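PDB 3DJE: fructosyl amine: oxygen oxidoreductase from Aspergillus fumigatus, which uses FAD to oxidise fructosyl amino acids with molecular oxygen, thereby deglycating these Amadori products. Local coordinates for residues A26-P40 against M174-V187. Residues are numbered along the deposited sequence; the frame is centred on the assembly and turned at random.
Sequences ARRGYTNVTVLDPYP and MGVKFVTGTPQGRV. With FAD (flavin-adenine dinucleotide), chain C.
In the Rossmann-type FAD-binding domain, strand 33-37 pairs in parallel with strand 177-180, the outermost strand on this side of the sheet, and both segments run on into the adenosine pocket. The ladder alternates: K177 N donates to V33 O, V35 N to K177 O at 2.7 Å, V179 N to V35 O, and D37 N to V179 O. Beta-branched V33, T34, V35 and V179 suit the extended backbone, and V35 and L36 are apolar to match their burial. On the face carrying V35, CG2 of V35 meets CG1 of V176 at 3.7 Å and also lies over one face of the F178 ring, which packs against helix 160-173. On the other face, L36 puts CD2 beside V179 CB and CD1 against V187 CG2. G185 fits close to D37 O, where a CB would clash.

Beyond the ladder, T182 OG1 donates to P38 O at 2.8 Å, in the carbonyl plane. The R186 chain, bent at chi3 (-80°), lays one face of its guanidinium over P38 CB. D37 ends its strand with a carboxylate for the ribose: OD1 accepts from FAD O2B and OD2 from FAD O3B, each at 2.7 Å. OD1 also takes Y39 N on its anti lone pair, an Asx turn that helps fix the carboxylate, while A14 N binds OD2. The V187 backbone makes two hydrogen bonds to the adenine: N donates to FAD N1A and O accepts from FAD N6A, both at 3.1 Å.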
loop_
_atom_site.group_PDB
_atom_site.type_symbol
_atom_site.label_atom_id
_atom_site.label_comp_id
_atom_site.label_asym_id
_atom_site.label_seq_id
_atom_site.Cartn_x
_atom_site.Cartn_y
_atom_site.Cartn_z
ATOM N N ALA A 26 -5.145 21.180 -3.288
ATOM C CA ALA A 26 -6.426 21.868 -3.459
ATOM C C ALA A 26 -6.858 22.503 -2.139
ATOM O O ALA A 26 -7.279 23.669 -2.114
ATOM C CB ALA A 26 -7.501 20.907 -3.958
ATOM N N ARG A 27 -6.726 21.762 -1.042
ATOM C CA ARG A 27 -7.102 22.324 0.281
ATOM C C ARG A 27 -6.252 23.515 0.677
ATOM O O ARG A 27 -6.718 24.407 1.400
ATOM C CB ARG A 27 -7.052 21.258 1.376
ATOM C CG ARG A 27 -8.145 20.232 1.234
ATOM C CD ARG A 27 -8.027 19.224 2.371
ATOM N NE ARG A 27 -9.180 18.342 2.426
ATOM C CZ ARG A 27 -9.333 17.379 3.336
ATOM N NH1 ARG A 27 -8.396 17.187 4.262
ATOM N NH2 ARG A 27 -10.422 16.619 3.324
ATOM N N ARG A 28 -5.012 23.532 0.204
ATOM C CA ARG A 28 -4.073 24.579 0.568
ATOM C C ARG A 28 -4.108 25.762 -0.403
ATOM O O ARG A 28 -3.306 26.690 -0.287
ATOM C CB ARG A 28 -2.675 23.993 0.793
ATOM C CG ARG A 28 -2.667 23.137 2.067
ATOM C CD ARG A 28 -1.500 22.172 2.167
ATOM N NE ARG A 28 -0.216 22.839 2.340
ATOM C CZ ARG A 28 0.846 22.276 2.913
ATOM N NH1 ARG A 28 0.776 21.046 3.400
ATOM N NH2 ARG A 28 1.974 22.950 3.010
ATOM N N GLY A 29 -5.070 25.727 -1.322
ATOM C CA GLY A 29 -5.390 26.891 -2.149
ATOM C C GLY A 29 -4.883 26.867 -3.569
ATOM O O GLY A 29 -5.162 27.800 -4.333
ATOM N N TYR A 30 -4.137 25.828 -3.942
ATOM C CA TYR A 30 -3.608 25.762 -5.315
ATOM C C TYR A 30 -4.719 25.509 -6.318
ATOM O O TYR A 30 -5.593 24.673 -6.075
ATOM C CB TYR A 30 -2.503 24.721 -5.420
ATOM C CG TYR A 30 -1.261 25.092 -4.642
ATOM C CD1 TYR A 30 -0.250 25.860 -5.239
ATOM C CD2 TYR A 30 -1.094 24.704 -3.315
ATOM C CE1 TYR A 30 0.899 26.199 -4.542
ATOM C CE2 TYR A 30 0.067 25.036 -2.604
ATOM C CZ TYR A 30 1.060 25.795 -3.224
ATOM O OH TYR A 30 2.200 26.153 -2.523
ATOM N N THR A 31 -4.678 26.215 -7.451
ATOM C CA THR A 31 -5.815 26.210 -8.374
ATOM C C THR A 31 -5.480 25.758 -9.795
ATOM O O THR A 31 -6.351 25.810 -10.670
ATOM C CB THR A 31 -6.425 27.609 -8.497
ATOM O OG1 THR A 31 -5.422 28.500 -8.983
ATOM C CG2 THR A 31 -6.914 28.109 -7.158
ATOM N N ASN A 32 -4.243 25.316 -10.019
ATOM C CA ASN A 32 -3.812 24.905 -11.350
ATOM C C ASN A 32 -3.044 23.580 -11.319
ATOM O O ASN A 32 -1.900 23.491 -11.784
ATOM C CB ASN A 32 -2.997 26.034 -12.004
ATOM C CG ASN A 32 -2.722 25.789 -13.487
ATOM O OD1 ASN A 32 -3.323 24.908 -14.114
ATOM N ND2 ASN A 32 -1.800 26.570 -14.053
ATOM N N VAL A 33 -3.707 22.550 -10.797
ATOM C CA VAL A 33 -3.073 21.235 -10.587
ATOM C C VAL A 33 -3.631 20.258 -11.607
ATOM O O VAL A 33 -4.849 20.191 -11.808
ATOM C CB VAL A 33 -3.395 20.702 -9.166
ATOM C CG1 VAL A 33 -2.738 19.333 -8.928
ATOM C CG2 VAL A 33 -2.970 21.719 -8.093
ATOM N N THR A 34 -2.733 19.506 -12.251
ATOM C CA THR A 34 -3.140 18.465 -13.190
ATOM C C THR A 34 -2.559 17.135 -12.737
ATOM O O THR A 34 -1.386 17.062 -12.358
ATOM C CB THR A 34 -2.654 18.779 -14.624
ATOM O OG1 THR A 34 -3.202 20.036 -15.045
ATOM C CG2 THR A 34 -3.118 17.715 -15.607
ATOM N N VAL A 35 -3.380 16.091 -12.774
ATOM C CA VAL A 35 -2.922 14.746 -12.422
ATOM C C VAL A 35 -3.052 13.840 -13.640
ATOM O O VAL A 35 -4.116 13.813 -14.282
ATOM C CB VAL A 35 -3.737 14.142 -11.241
ATOM C CG1 VAL A 35 -3.130 12.794 -10.796
ATOM C CG2 VAL A 35 -3.780 15.102 -10.045
ATOM N N LEU A 36 -1.989 13.078 -13.911
ATOM C CA LEU A 36 -1.936 12.158 -15.063
ATOM C C LEU A 36 -1.860 10.707 -14.615
ATOM O O LEU A 36 -1.020 10.354 -13.792
ATOM C CB LEU A 36 -0.684 12.449 -15.911
ATOM C CG LEU A 36 -0.517 13.859 -16.479
ATOM C CD1 LEU A 36 0.871 13.985 -17.118
ATOM C CD2 LEU A 36 -1.612 14.184 -17.482
ATOM N N ASP A 37 -2.698 9.856 -15.191
ATOM C CA ASP A 37 -2.640 8.414 -14.874
ATOM C C ASP A 37 -3.140 7.606 -16.082
ATOM O O ASP A 37 -4.118 7.996 -16.694
ATOM C CB ASP A 37 -3.513 8.144 -13.639
ATOM C CG ASP A 37 -3.208 6.816 -12.962
ATOM O OD1 ASP A 37 -3.460 5.753 -13.573
ATOM O OD2 ASP A 37 -2.717 6.829 -11.813
ATOM N N PRO A 38 -2.467 6.480 -16.421
ATOM C CA PRO A 38 -2.854 5.655 -17.568
ATOM C C PRO A 38 -4.161 4.874 -17.375
ATOM O O PRO A 38 -4.679 4.305 -18.347
ATOM C CB PRO A 38 -1.670 4.684 -17.725
ATOM C CG PRO A 38 -1.056 4.593 -16.390
ATOM C CD PRO A 38 -1.264 5.961 -15.755
ATOM N N TYR A 39 -4.689 4.862 -16.151
ATOM C CA TYR A 39 -5.970 4.202 -15.864
ATOM C C TYR A 39 -7.003 5.197 -15.315
ATOM O O TYR A 39 -6.631 6.156 -14.644
ATOM C CB TYR A 39 -5.783 3.064 -14.854
ATOM C CG TYR A 39 -4.983 1.891 -15.367
ATOM C CD1 TYR A 39 -5.622 0.722 -15.784
ATOM C CD2 TYR A 39 -3.591 1.941 -15.426
ATOM C CE1 TYR A 39 -4.884 -0.369 -16.262
ATOM C CE2 TYR A 39 -2.841 0.854 -15.921
ATOM C CZ TYR A 39 -3.505 -0.291 -16.327
ATOM O OH TYR A 39 -2.777 -1.372 -16.798
ATOM N N PRO A 40 -8.312 4.953 -15.558
ATOM C CA PRO A 40 -9.317 5.795 -14.905
ATOM C C PRO A 40 -9.241 5.638 -13.388
ATOM O O PRO A 40 -8.839 4.584 -12.902
ATOM C CB PRO A 40 -10.653 5.224 -15.409
ATOM C CG PRO A 40 -10.326 4.295 -16.520
ATOM C CD PRO A 40 -8.914 3.879 -16.373
HETATM N N MSE A 174 -12.770 20.653 -6.266
HETATM C CA MSE A 174 -12.004 21.823 -5.852
HETATM C C MSE A 174 -11.087 22.363 -6.944
HETATM O O MSE A 174 -10.319 23.297 -6.708
HETATM C CB MSE A 174 -11.213 21.520 -4.590
HETATM C CG MSE A 174 -12.117 21.185 -3.430
HETATM SE SE MSE A 174 -11.003 20.735 -1.942
HETATM C CE MSE A 174 -10.443 22.521 -1.437
ATOM N N GLY A 175 -11.162 21.769 -8.129
ATOM C CA GLY A 175 -10.522 22.338 -9.310
ATOM C C GLY A 175 -9.378 21.551 -9.919
ATOM O O GLY A 175 -8.843 21.936 -10.966
ATOM N N VAL A 176 -8.998 20.442 -9.284
ATOM C CA VAL A 176 -7.909 19.623 -9.825
ATOM C C VAL A 176 -8.369 18.927 -11.113
ATOM O O VAL A 176 -9.489 18.385 -11.191
ATOM C CB VAL A 176 -7.389 18.595 -8.787
ATOM C CG1 VAL A 176 -6.324 17.655 -9.412
ATOM C CG2 VAL A 176 -6.834 19.309 -7.543
ATOM N N LYS A 177 -7.497 18.981 -12.115
ATOM C CA LYS A 177 -7.721 18.358 -13.415
ATOM C C LYS A 177 -7.167 16.941 -13.370
ATOM O O LYS A 177 -5.990 16.745 -13.084
ATOM C CB LYS A 177 -7.002 19.169 -14.496
ATOM C CG LYS A 177 -7.489 20.614 -14.610
ATOM C CD LYS A 177 -6.403 21.555 -15.145
ATOM C CE LYS A 177 -5.538 22.157 -14.032
ATOM N NZ LYS A 177 -6.317 22.675 -12.867
ATOM N N PHE A 178 -8.019 15.953 -13.629
ATOM C CA PHE A 178 -7.545 14.573 -13.760
ATOM C C PHE A 178 -7.590 14.172 -15.213
ATOM O O PHE A 178 -8.665 14.174 -15.824
ATOM C CB PHE A 178 -8.387 13.584 -12.937
ATOM C CG PHE A 178 -8.112 13.633 -11.462
ATOM C CD1 PHE A 178 -7.349 12.640 -10.840
ATOM C CD2 PHE A 178 -8.611 14.672 -10.690
ATOM C CE1 PHE A 178 -7.092 12.688 -9.456
ATOM C CE2 PHE A 178 -8.362 14.736 -9.313
ATOM C CZ PHE A 178 -7.599 13.744 -8.693
ATOM N N VAL A 179 -6.427 13.816 -15.752
ATOM C CA VAL A 179 -6.320 13.338 -17.128
ATOM C C VAL A 179 -5.923 11.866 -17.058
ATOM O O VAL A 179 -4.771 11.535 -16.768
ATOM C CB VAL A 179 -5.295 14.157 -17.955
ATOM C CG1 VAL A 179 -5.219 13.623 -19.390
ATOM C CG2 VAL A 179 -5.655 15.655 -17.925
ATOM N N THR A 180 -6.897 10.996 -17.300
ATOM C CA THR A 180 -6.733 9.581 -17.001
ATOM C C THR A 180 -7.064 8.704 -18.194
ATOM O O THR A 180 -7.795 9.121 -19.105
ATOM C CB THR A 180 -7.617 9.143 -15.821
ATOM O OG1 THR A 180 -8.998 9.320 -16.165
ATOM C CG2 THR A 180 -7.266 9.915 -14.554
ATOM N N GLY A 181 -6.534 7.490 -18.175
ATOM C CA GLY A 181 -6.711 6.588 -19.293
ATOM C C GLY A 181 -5.500 6.585 -20.192
ATOM O O GLY A 181 -4.591 7.399 -20.053
ATOM N N THR A 182 -5.485 5.634 -21.110
ATOM C CA THR A 182 -4.396 5.486 -22.053
ATOM C C THR A 182 -4.957 5.761 -23.458
ATOM O O THR A 182 -6.025 5.228 -23.819
ATOM C CB THR A 182 -3.778 4.064 -21.934
ATOM O OG1 THR A 182 -3.187 3.896 -20.630
ATOM C CG2 THR A 182 -2.724 3.825 -22.991
ATOM N N PRO A 183 -4.238 6.563 -24.271
ATOM C CA PRO A 183 -2.896 7.120 -24.046
ATOM C C PRO A 183 -2.794 8.451 -23.309
ATOM O O PRO A 183 -1.679 8.828 -22.938
ATOM C CB PRO A 183 -2.377 7.327 -25.477
ATOM C CG PRO A 183 -3.618 7.706 -26.248
ATOM C CD PRO A 183 -4.760 6.923 -25.606
ATOM N N GLN A 184 -3.907 9.157 -23.113
ATOM C CA GLN A 184 -3.872 10.562 -22.646
ATOM C C GLN A 184 -3.192 10.780 -21.288
ATOM O O GLN A 184 -2.611 11.837 -21.056
ATOM C CB GLN A 184 -5.272 11.201 -22.651
ATOM C CG GLN A 184 -6.329 10.447 -21.817
ATOM C CD GLN A 184 -6.996 9.282 -22.581
ATOM O OE1 GLN A 184 -6.607 8.944 -23.710
ATOM N NE2 GLN A 184 -8.008 8.665 -21.959
ATOM N N GLY A 185 -3.272 9.790 -20.405
ATOM C CA GLY A 185 -2.688 9.928 -19.065
ATOM C C GLY A 185 -1.455 9.080 -18.810
ATOM O O GLY A 185 -0.964 9.040 -17.685
ATOM N N ARG A 186 -0.956 8.389 -19.841
ATOM C CA ARG A 186 0.212 7.535 -19.679
ATOM C C ARG A 186 1.471 8.350 -19.938
ATOM O O ARG A 186 1.800 8.663 -21.092
ATOM C CB ARG A 186 0.168 6.306 -20.611
ATOM C CG ARG A 186 1.454 5.484 -20.562
ATOM C CD ARG A 186 1.332 4.097 -21.200
ATOM N NE ARG A 186 0.686 3.140 -20.298
ATOM C CZ ARG A 186 1.248 2.630 -19.199
ATOM N NH1 ARG A 186 2.485 2.991 -18.842
ATOM N NH2 ARG A 186 0.571 1.766 -18.443
ATOM N N VAL A 187 2.184 8.691 -18.872
ATOM C CA VAL A 187 3.438 9.432 -19.050
ATOM C C VAL A 187 4.470 8.507 -19.687
ATOM O O VAL A 187 4.639 7.357 -19.254
ATOM C CB VAL A 187 3.979 9.970 -17.710
ATOM C CG1 VAL A 187 5.373 10.526 -17.889
ATOM C CG2 VAL A 187 3.046 11.053 -17.156
HETATM P PA FAD C . -0.267 3.403 -6.120
HETATM O O1A FAD C . -1.461 3.667 -5.310
HETATM O O2A FAD C . -0.051 2.021 -6.647
HETATM O O5B FAD C . -0.334 4.469 -7.287
HETATM C C5B FAD C . 0.587 4.484 -8.381
HETATM C C4B FAD C . -0.125 5.179 -9.548
HETATM O O4B FAD C . 0.921 5.366 -10.520
HETATM C C3B FAD C . -1.143 4.186 -10.158
HETATM O O3B FAD C . -2.476 4.722 -10.120
HETATM C C2B FAD C . -0.621 4.043 -11.597
HETATM O O2B FAD C . -1.703 3.966 -12.577
HETATM C C1B FAD C . 0.267 5.309 -11.751
HETATM N N9A FAD C . 1.127 5.125 -12.959
HETATM C C8A FAD C . 1.762 4.011 -13.379
HETATM N N7A FAD C . 2.377 4.275 -14.551
HETATM C C5A FAD C . 2.125 5.553 -14.865
HETATM C C6A FAD C . 2.472 6.373 -15.945
HETATM N N6A FAD C . 3.216 5.880 -16.962
HETATM N N1A FAD C . 2.042 7.650 -15.954
HETATM C C2A FAD C . 1.296 8.143 -14.957
HETATM N N3A FAD C . 0.943 7.385 -13.913
HETATM C C4A FAD C . 1.348 6.094 -13.853
HETATM N N1 FAD C . -0.994 -0.457 3.105
HETATM C C2 FAD C . -1.629 -0.191 4.316
HETATM O O2 FAD C . -1.488 0.888 4.895
HETATM N N3 FAD C . -2.437 -1.177 4.883
HETATM C C4 FAD C . -2.615 -2.418 4.280
HETATM O O4 FAD C . -3.342 -3.266 4.811
HETATM C C4X FAD C . -1.954 -2.678 3.070
HETATM N N5 FAD C . -2.096 -3.916 2.447
HETATM C C5X FAD C . -1.581 -4.099 1.166
HETATM C C6 FAD C . -1.912 -5.262 0.476
HETATM C C7 FAD C . -1.456 -5.458 -0.821
HETATM C C7M FAD C . -1.833 -6.770 -1.523
HETATM C C8 FAD C . -0.686 -4.480 -1.449
HETATM C C8M FAD C . -0.246 -4.668 -2.920
HETATM C C9 FAD C . -0.371 -3.303 -0.755
HETATM C C9A FAD C . -0.828 -3.100 0.553
HETATM N N10 FAD C . -0.516 -1.935 1.281
HETATM C C10 FAD C . -1.153 -1.692 2.497
HETATM C "C1'" FAD C . 0.458 -0.965 0.759
HETATM C "C2'" FAD C . -0.272 0.168 0.037
HETATM O "O2'" FAD C . -1.341 -0.373 -0.770
HETATM C "C3'" FAD C . 0.723 0.929 -0.835
HETATM O "O3'" FAD C . 1.907 1.214 -0.062
HETATM C "C4'" FAD C . 0.158 2.265 -1.328
HETATM O "O4'" FAD C . -1.173 2.127 -1.824
HETATM C "C5'" FAD C . 1.058 2.799 -2.448
HETATM O "O5'" FAD C . 0.576 4.081 -2.884
HETATM P P FAD C . 1.290 4.833 -4.107
HETATM O O1P FAD C . 2.755 4.924 -3.831
HETATM O O2P FAD C . 0.494 6.054 -4.344
HETATM O O3P FAD C . 1.084 3.856 -5.367
HETATM O O HOH W 1 -7.398 23.030 -7.177
HETATM O O HOH W 2 -8.959 25.336 -10.391
HETATM O O HOH W 3 -6.282 22.729 -9.840
#